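Local coordinates for glycine cleavage system transcriptional repressor, putative (Vibrio cholerae, PDB 1U8S), which probably acts as a transcriptional repressor of the glycine cleavage system, built from two ACT domains per chain and paired in a domain-swapped dimer, at residues B[7-12]-B[50-55]; B[30-35]-B[57-62]; B[120-125]-B[146-151]. One frame throughout, in Å; residues are numbered along the deposited sequence.

Interactions 1 and 2 lie in the first ACT domain, their centres 8 Å apart, and their segments alternate along the chain: 7-12, 30-35, 50-55, 57-62. Interaction 1 joins the two central strands of a four-stranded antiparallel sheet, while interaction 2 fixes the lead-in to the outer strand 33-42 against helix 56-71. They touch where Asn33 N meets Ser53 O at 2.8 Å. Interaction 3 comes later in the chain, in the second ACT domain, its centre 21 Å from interaction 1 and 28 Å from interaction 2. It links the corresponding outer strand, 120-128, to 141-149. All three reach the second subunit, so both domains contribute to the dimer.

Interaction 1 of 3, residues B[7-12]-B[50-55]; sequences LVITAV and MLISGS
The carbonyl oxygen Leu7 O is approached by three groups of the neighbouring strand. Ile52 N donates to it at 2.8 Å, lying in the carbonyl plane, and Leu51 CA adds a CH...O contact at 3.3 Å. The third is the methyl Leu51 CD1, which closes in to 3.1 Å from Leu7 O. Leu7 N returns a bond to Ile52 O, completing the first hydrogen-bonded pair. Two residues on, Ile9 N reaches Met50 O at 2.6 Å, nearly straight at 173°, and Met50 N bonds Ile9 O in a more bent geometry. Between these pairs sits the non-hydrogen-bonded pair Val8 and Leu51, where Val8 CG2 meets Leu51 CD1 at 4.0 Å.

Leu7, Ile9, Met50 and Ile52 share the other face. Ile52 turns CG1 between its backbone N and carbonyl carbon (chi1 64°), which lays CG1 alongside Leu7 CB at 3.8 Å. Its chain then extends to bring CD1 against Ile9 CD1, also 3.8 Å away, so this one isoleucine spans two residues of strand 7-12. Ile59, Val62 and Leu66 of helix 56-71 pack onto this face, whereas Val8 and Leu51 look toward Val12 and Phe42 of the second subunit. An antiparallel pair of central strands, helix-covered on one face and buried by a partner chain on the other, belongs to the beta-alpha-beta-beta-alpha-beta ACT fold.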
loop_
_atom_site.group_PDB
_atom_site.type_symbol
_atom_site.label_atom_id
_atom_site.label_comp_id
_atom_site.label_asym_id
_atom_site.label_seq_id
_atom_site.Cartn_x
_atom_site.Cartn_y
_atom_site.Cartn_z
ATOM N N LEU B 7 -8.928 -11.011 -8.452
ATOM C CA LEU B 7 -9.457 -10.887 -7.101
ATOM C C LEU B 7 -8.623 -9.874 -6.327
ATOM O O LEU B 7 -7.420 -9.730 -6.566
ATOM C CB LEU B 7 -9.401 -12.244 -6.390
ATOM C CG LEU B 7 -9.907 -12.327 -4.949
ATOM C CD1 LEU B 7 -11.413 -12.137 -4.927
ATOM C CD2 LEU B 7 -9.554 -13.675 -4.353
ATOM N N VAL B 8 -9.270 -9.168 -5.406
ATOM C CA VAL B 8 -8.590 -8.182 -4.584
ATOM C C VAL B 8 -8.585 -8.674 -3.150
ATOM O O VAL B 8 -9.623 -9.052 -2.611
ATOM C CB VAL B 8 -9.289 -6.814 -4.634
ATOM C CG1 VAL B 8 -8.788 -5.945 -3.501
ATOM C CG2 VAL B 8 -9.014 -6.139 -5.967
ATOM N N ILE B 9 -7.413 -8.670 -2.533
ATOM C CA ILE B 9 -7.295 -9.136 -1.162
ATOM C C ILE B 9 -6.823 -8.065 -0.178
ATOM O O ILE B 9 -5.937 -7.263 -0.473
ATOM C CB ILE B 9 -6.331 -10.337 -1.070
ATOM C CG1 ILE B 9 -6.876 -11.512 -1.884
ATOM C CG2 ILE B 9 -6.156 -10.756 0.384
ATOM C CD1 ILE B 9 -5.904 -12.687 -1.980
ATOM N N THR B 10 -7.438 -8.074 0.996
ATOM C CA THR B 10 -7.105 -7.157 2.062
ATOM C C THR B 10 -6.858 -8.006 3.300
ATOM O O THR B 10 -7.630 -8.913 3.598
ATOM C CB THR B 10 -8.258 -6.173 2.335
ATOM O OG1 THR B 10 -7.998 -4.938 1.656
ATOM C CG2 THR B 10 -8.401 -5.910 3.818
ATOM N N ALA B 11 -5.787 -7.711 4.027
ATOM C CA ALA B 11 -5.475 -8.474 5.226
ATOM C C ALA B 11 -4.790 -7.650 6.311
ATOM O O ALA B 11 -3.958 -6.794 6.029
ATOM C CB ALA B 11 -4.610 -9.671 4.859
ATOM N N VAL B 12 -5.155 -7.918 7.558
ATOM C CA VAL B 12 -4.576 -7.221 8.695
ATOM C C VAL B 12 -4.354 -8.251 9.780
ATOM O O VAL B 12 -5.271 -8.974 10.162
ATOM C CB VAL B 12 -5.512 -6.136 9.243
ATOM C CG1 VAL B 12 -4.785 -5.306 10.298
ATOM C CG2 VAL B 12 -5.988 -5.266 8.119
ATOM N N MET B 50 -3.701 -6.519 -2.019
ATOM C CA MET B 50 -3.202 -7.394 -3.069
ATOM C C MET B 50 -4.224 -7.685 -4.154
ATOM O O MET B 50 -5.422 -7.734 -3.899
ATOM C CB MET B 50 -2.686 -8.703 -2.463
ATOM C CG MET B 50 -1.967 -9.604 -3.442
ATOM S SD MET B 50 -1.392 -11.147 -2.671
ATOM C CE MET B 50 0.226 -10.646 -2.027
ATOM N N LEU B 51 -3.723 -7.859 -5.373
ATOM C CA LEU B 51 -4.535 -8.149 -6.549
ATOM C C LEU B 51 -3.970 -9.383 -7.232
ATOM O O LEU B 51 -2.837 -9.379 -7.700
ATOM C CB LEU B 51 -4.497 -6.969 -7.525
ATOM C CG LEU B 51 -5.102 -7.281 -8.892
ATOM C CD1 LEU B 51 -6.562 -7.636 -8.699
ATOM C CD2 LEU B 51 -4.934 -6.101 -9.838
ATOM N N ILE B 52 -4.763 -10.441 -7.293
ATOM C CA ILE B 52 -4.301 -11.667 -7.908
ATOM C C ILE B 52 -5.224 -12.036 -9.053
ATOM O O ILE B 52 -6.318 -11.498 -9.180
ATOM C CB ILE B 52 -4.273 -12.841 -6.885
ATOM C CG1 ILE B 52 -5.690 -13.145 -6.400
ATOM C CG2 ILE B 52 -3.390 -12.481 -5.683
ATOM C CD1 ILE B 52 -5.764 -14.315 -5.429
ATOM N N SER B 53 -4.767 -12.953 -9.894
ATOM C CA SER B 53 -5.554 -13.414 -11.024
ATOM C C SER B 53 -5.326 -14.914 -11.151
ATOM O O SER B 53 -4.295 -15.430 -10.730
ATOM C CB SER B 53 -5.110 -12.711 -12.305
ATOM O OG SER B 53 -3.789 -13.090 -12.645
ATOM N N GLY B 54 -6.297 -15.612 -11.722
ATOM C CA GLY B 54 -6.168 -17.045 -11.901
ATOM C C GLY B 54 -7.411 -17.569 -12.577
ATOM O O GLY B 54 -8.271 -16.793 -12.989
ATOM N N SER B 55 -7.512 -18.883 -12.706
ATOM C CA SER B 55 -8.686 -19.468 -13.334
ATOM C C SER B 55 -9.828 -19.305 -12.340
ATOM O O SER B 55 -9.600 -18.986 -11.170
ATOM C CB SER B 55 -8.466 -20.955 -13.598
ATOM O OG SER B 55 -8.449 -21.662 -12.370
#

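Interaction 2 of 3, residues B[30-35]-B[57-62]; sequences AGCNII and SNITRV
A Schellman motif ends helix 19-28, and its glycine, Gly31, lies beside Asn58 in the first turn of helix 56-71. Positive phi (100°) at Gly31 turns the chain out of the helix toward strand 33-42. A water bridges the two segments here, lying 3.2 Å from Gly31 O and 2.7 Å from Asn58 ND2. At the other end of the amide, Asn58 OD1 is modelled 3.0 Å from Ala30 O; two acceptors would face each other there, so the orientation of the amide is doubtful.

Deeper in, the contact is apolar and centres on one methyl. Val62 CG2, set beside its own backbone N and anti to the carbonyl carbon, meets both Ala30 CB and Cys32 SG, each at 3.4 Å. Cys32 SG is also touched by Ile59 CD1 at 3.9 Å, so the sulfur rests against two side chains about one helical turn apart. Arg61 CG lies along the outer flank of Ala30 CB at 4.0 Å, with its guanidinium carried onward past the contact. Ile59 and Val62 continue inward to Leu7 and Ile9 of strand 5-14, a central strand of the sheet, while Cys32 O is bonded by Lys103 NZ of the second subunit.

The contact is thus graded: the sulfur and methyl groups of Ala30, Cys32 and Val62 hold the buried side by van der Waals packing, and toward solvent a water links Gly31 O to the Asn58 amide.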
loop_
_atom_site.group_PDB
_atom_site.type_symbol
_atom_site.label_atom_id
_atom_site.label_comp_id
_atom_site.label_asym_id
_atom_site.label_seq_id
_atom_site.Cartn_x
_atom_site.Cartn_y
_atom_site.Cartn_z
ATOM N N ALA B 30 -1.775 -21.700 -5.083
ATOM C CA ALA B 30 -3.166 -21.920 -5.470
ATOM C C ALA B 30 -3.292 -21.837 -6.989
ATOM O O ALA B 30 -4.349 -22.125 -7.553
ATOM C CB ALA B 30 -4.068 -20.882 -4.816
ATOM N N GLY B 31 -2.206 -21.433 -7.643
ATOM C CA GLY B 31 -2.196 -21.321 -9.091
ATOM C C GLY B 31 -2.376 -19.902 -9.594
ATOM O O GLY B 31 -2.305 -19.646 -10.796
ATOM N N CYS B 32 -2.600 -18.970 -8.676
ATOM C CA CYS B 32 -2.805 -17.586 -9.060
ATOM C C CYS B 32 -1.519 -16.788 -9.209
ATOM O O CYS B 32 -0.459 -17.177 -8.724
ATOM C CB CYS B 32 -3.710 -16.903 -8.043
ATOM S SG CYS B 32 -5.281 -17.737 -7.818
ATOM N N ASN B 33 -1.631 -15.666 -9.905
ATOM C CA ASN B 33 -0.510 -14.779 -10.123
ATOM C C ASN B 33 -0.740 -13.566 -9.254
ATOM O O ASN B 33 -1.885 -13.204 -8.979
ATOM C CB ASN B 33 -0.463 -14.334 -11.577
ATOM C CG ASN B 33 -0.110 -15.456 -12.508
ATOM O OD1 ASN B 33 1.051 -15.865 -12.590
ATOM N ND2 ASN B 33 -1.109 -15.981 -13.210
ATOM N N ILE B 34 0.345 -12.947 -8.804
ATOM C CA ILE B 34 0.228 -11.744 -8.006
ATOM C C ILE B 34 0.559 -10.596 -8.950
ATOM O O ILE B 34 1.719 -10.399 -9.322
ATOM C CB ILE B 34 1.205 -11.750 -6.830
ATOM C CG1 ILE B 34 0.908 -12.955 -5.934
ATOM C CG2 ILE B 34 1.053 -10.467 -6.024
ATOM C CD1 ILE B 34 1.912 -13.155 -4.833
ATOM N N ILE B 35 -0.477 -9.865 -9.356
ATOM C CA ILE B 35 -0.327 -8.733 -10.264
ATOM C C ILE B 35 0.431 -7.593 -9.600
ATOM O O ILE B 35 1.358 -7.013 -10.182
ATOM C CB ILE B 35 -1.700 -8.188 -10.705
ATOM C CG1 ILE B 35 -2.509 -9.296 -11.394
ATOM C CG2 ILE B 35 -1.515 -6.982 -11.610
ATOM C CD1 ILE B 35 -1.880 -9.824 -12.670
ATOM N N SER B 57 -11.480 -21.567 -11.169
ATOM C CA SER B 57 -11.269 -22.667 -10.237
ATOM C C SER B 57 -10.235 -22.283 -9.170
ATOM O O SER B 57 -10.485 -22.429 -7.967
ATOM C CB SER B 57 -10.800 -23.912 -11.005
ATOM O OG SER B 57 -10.556 -25.005 -10.127
ATOM N N ASN B 58 -9.083 -21.782 -9.620
ATOM C CA ASN B 58 -8.001 -21.387 -8.720
ATOM C C ASN B 58 -8.342 -20.228 -7.789
ATOM O O ASN B 58 -7.936 -20.211 -6.629
ATOM C CB ASN B 58 -6.750 -21.054 -9.530
ATOM C CG ASN B 58 -6.117 -22.288 -10.148
ATOM O OD1 ASN B 58 -6.170 -23.372 -9.573
ATOM N ND2 ASN B 58 -5.502 -22.125 -11.311
ATOM N N ILE B 59 -9.081 -19.254 -8.308
ATOM C CA ILE B 59 -9.496 -18.116 -7.516
ATOM C C ILE B 59 -10.378 -18.633 -6.383
ATOM O O ILE B 59 -10.181 -18.277 -5.221
ATOM C CB ILE B 59 -10.289 -17.105 -8.365
ATOM C CG1 ILE B 59 -9.361 -16.447 -9.387
ATOM C CG2 ILE B 59 -10.912 -16.045 -7.467
ATOM C CD1 ILE B 59 -8.351 -15.482 -8.767
ATOM N N THR B 60 -11.348 -19.483 -6.716
ATOM C CA THR B 60 -12.223 -20.035 -5.691
ATOM C C THR B 60 -11.360 -20.717 -4.635
ATOM O O THR B 60 -11.616 -20.597 -3.433
ATOM C CB THR B 60 -13.202 -21.058 -6.284
ATOM O OG1 THR B 60 -13.945 -20.443 -7.342
ATOM C CG2 THR B 60 -14.169 -21.550 -5.219
ATOM N N ARG B 61 -10.329 -21.427 -5.092
ATOM C CA ARG B 61 -9.418 -22.110 -4.180
ATOM C C ARG B 61 -8.840 -21.108 -3.200
ATOM O O ARG B 61 -8.665 -21.415 -2.025
ATOM C CB ARG B 61 -8.273 -22.768 -4.942
ATOM C CG ARG B 61 -7.176 -23.316 -4.036
ATOM C CD ARG B 61 -7.621 -24.564 -3.284
ATOM N NE ARG B 61 -6.620 -25.009 -2.312
ATOM C CZ ARG B 61 -6.579 -26.233 -1.789
ATOM N NH1 ARG B 61 -7.483 -27.136 -2.151
ATOM N NH2 ARG B 61 -5.638 -26.558 -0.905
ATOM N N VAL B 62 -8.544 -19.910 -3.697
ATOM C CA VAL B 62 -7.989 -18.846 -2.869
ATOM C C VAL B 62 -9.085 -18.230 -2.001
ATOM O O VAL B 62 -8.849 -17.887 -0.841
ATOM C CB VAL B 62 -7.353 -17.730 -3.732
ATOM C CG1 VAL B 62 -6.801 -16.628 -2.845
ATOM C CG2 VAL B 62 -6.256 -18.307 -4.588
HETATM O O HOH W 1 -4.833 -19.916 -12.699
#

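Interaction 3 of 3, residues B[120-125]-B[146-151]; sequences GMASLS and SARVDS
The guanidinium of Arg148 is turned obliquely to Ala122, whose methyl CB comes within 4.4 Å of Arg148 NE. This is a loose van der Waals approach at the surface, and Arg38 of the same chain brings a second guanidinium close by.

The firm part of the contact is backbone. Ser146 O takes two donors from successive residues: Ala122 N at 2.7 Å, almost straight at 175°, and Ser123 N in a weak bond at 3.3 Å. Two residues facing one make a classic beta bulge, and the chain turns a corner at Ala122. Beyond it Ser146 N bonds Ser123 O at 2.8 Å. On the other side of the bulge, Met121 and Ala147 form a non-hydrogen-bonded pair, and Arg148 N makes a long bond of 3.3 Å to Gly120 O. A water stands in for the second bond of this pair, accepting from Gly120 N and donating to Arg148 O.

Among the side chains, Ser123 turns OG between its backbone N and carbonyl carbon (chi1 74°), which brings it to 3.1 Å from Ser146 CB, with Ser146 OG at 3.3 Å. Ala147 CB lies 3.6 Å from Gly120 O.

Past the corner, Ser123 and Leu124 meet Ser37 and Ile34 of the second subunit. Backbone hydrogen bonds carry this contact: Ser146 O, with one strong and one weak donor, accommodates the extra residue, and water takes over where the direct strand pairing loosens.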
loop_
_atom_site.group_PDB
_atom_site.type_symbol
_atom_site.label_atom_id
_atom_site.label_comp_id
_atom_site.label_asym_id
_atom_site.label_seq_id
_atom_site.Cartn_x
_atom_site.Cartn_y
_atom_site.Cartn_z
ATOM N N GLY B 120 -3.598 9.347 -9.642
ATOM C CA GLY B 120 -3.890 8.461 -8.529
ATOM C C GLY B 120 -2.877 8.613 -7.418
ATOM O O GLY B 120 -1.683 8.659 -7.685
ATOM N N MET B 121 -3.333 8.711 -6.174
ATOM C CA MET B 121 -2.389 8.839 -5.074
ATOM C C MET B 121 -1.996 7.437 -4.629
ATOM O O MET B 121 -2.736 6.485 -4.862
ATOM C CB MET B 121 -3.024 9.573 -3.900
ATOM C CG MET B 121 -3.729 10.859 -4.256
ATOM S SD MET B 121 -4.438 11.594 -2.750
ATOM C CE MET B 121 -5.889 10.536 -2.503
ATOM N N ALA B 122 -0.829 7.317 -3.996
ATOM C CA ALA B 122 -0.346 6.035 -3.500
ATOM C C ALA B 122 -0.244 6.068 -1.977
ATOM O O ALA B 122 -0.309 5.037 -1.315
ATOM C CB ALA B 122 0.994 5.720 -4.098
ATOM N N SER B 123 -0.078 7.254 -1.410
ATOM C CA SER B 123 0.008 7.360 0.045
ATOM C C SER B 123 -0.315 8.762 0.514
ATOM O O SER B 123 -0.051 9.740 -0.178
ATOM C CB SER B 123 1.400 6.954 0.556
ATOM O OG SER B 123 2.365 7.959 0.279
ATOM N N LEU B 124 -0.871 8.841 1.714
ATOM C CA LEU B 124 -1.263 10.114 2.273
ATOM C C LEU B 124 -1.140 10.094 3.784
ATOM O O LEU B 124 -1.181 9.044 4.403
ATOM C CB LEU B 124 -2.707 10.421 1.852
ATOM C CG LEU B 124 -3.387 11.728 2.262
ATOM C CD1 LEU B 124 -4.551 12.033 1.324
ATOM C CD2 LEU B 124 -3.864 11.619 3.700
ATOM N N SER B 125 -0.950 11.270 4.358
ATOM C CA SER B 125 -0.859 11.458 5.797
ATOM C C SER B 125 -1.282 12.911 6.024
ATOM O O SER B 125 -0.856 13.813 5.294
ATOM C CB SER B 125 0.568 11.226 6.316
ATOM O OG SER B 125 1.442 12.312 6.031
ATOM N N SER B 146 1.731 11.152 -1.782
ATOM C CA SER B 146 2.613 10.602 -2.813
ATOM C C SER B 146 1.711 10.195 -3.957
ATOM O O SER B 146 0.734 9.472 -3.751
ATOM C CB SER B 146 3.389 9.381 -2.304
ATOM O OG SER B 146 4.447 9.793 -1.450
ATOM N N ALA B 147 2.027 10.658 -5.160
ATOM C CA ALA B 147 1.198 10.318 -6.306
ATOM C C ALA B 147 2.047 9.979 -7.509
ATOM O O ALA B 147 3.175 10.439 -7.644
ATOM C CB ALA B 147 0.251 11.460 -6.639
ATOM N N ARG B 148 1.490 9.162 -8.388
ATOM C CA ARG B 148 2.198 8.740 -9.570
ATOM C C ARG B 148 1.568 9.310 -10.825
ATOM O O ARG B 148 0.356 9.226 -11.013
ATOM C CB ARG B 148 2.213 7.215 -9.627
ATOM C CG ARG B 148 2.956 6.585 -8.462
ATOM C CD ARG B 148 2.824 5.080 -8.481
ATOM N NE ARG B 148 3.583 4.435 -7.416
ATOM C CZ ARG B 148 3.538 3.133 -7.150
ATOM N NH1 ARG B 148 2.763 2.333 -7.879
ATOM N NH2 ARG B 148 4.263 2.635 -6.153
ATOM N N VAL B 149 2.401 9.914 -11.667
ATOM C CA VAL B 149 1.945 10.471 -12.934
ATOM C C VAL B 149 2.690 9.778 -14.066
ATOM O O VAL B 149 3.844 9.365 -13.906
ATOM C CB VAL B 149 2.223 11.963 -13.011
ATOM C CG1 VAL B 149 1.580 12.652 -11.822
ATOM C CG2 VAL B 149 3.715 12.213 -13.051
ATOM N N ASP B 150 2.033 9.634 -15.207
ATOM C CA ASP B 150 2.679 8.986 -16.333
ATOM C C ASP B 150 3.533 9.984 -17.109
ATOM O O ASP B 150 3.694 11.129 -16.693
ATOM C CB ASP B 150 1.633 8.338 -17.237
ATOM C CG ASP B 150 0.555 9.305 -17.668
ATOM O OD1 ASP B 150 -0.600 8.862 -17.820
ATOM O OD2 ASP B 150 0.856 10.500 -17.866
ATOM N N SER B 151 4.089 9.536 -18.227
ATOM C CA SER B 151 4.943 10.374 -19.069
ATOM C C SER B 151 4.172 11.498 -19.775
ATOM O O SER B 151 4.746 12.534 -20.121
ATOM C CB SER B 151 5.635 9.494 -20.109
ATOM O OG SER B 151 4.674 8.732 -20.823
HETATM O O HOH W 2 -2.097 8.217 -11.411
#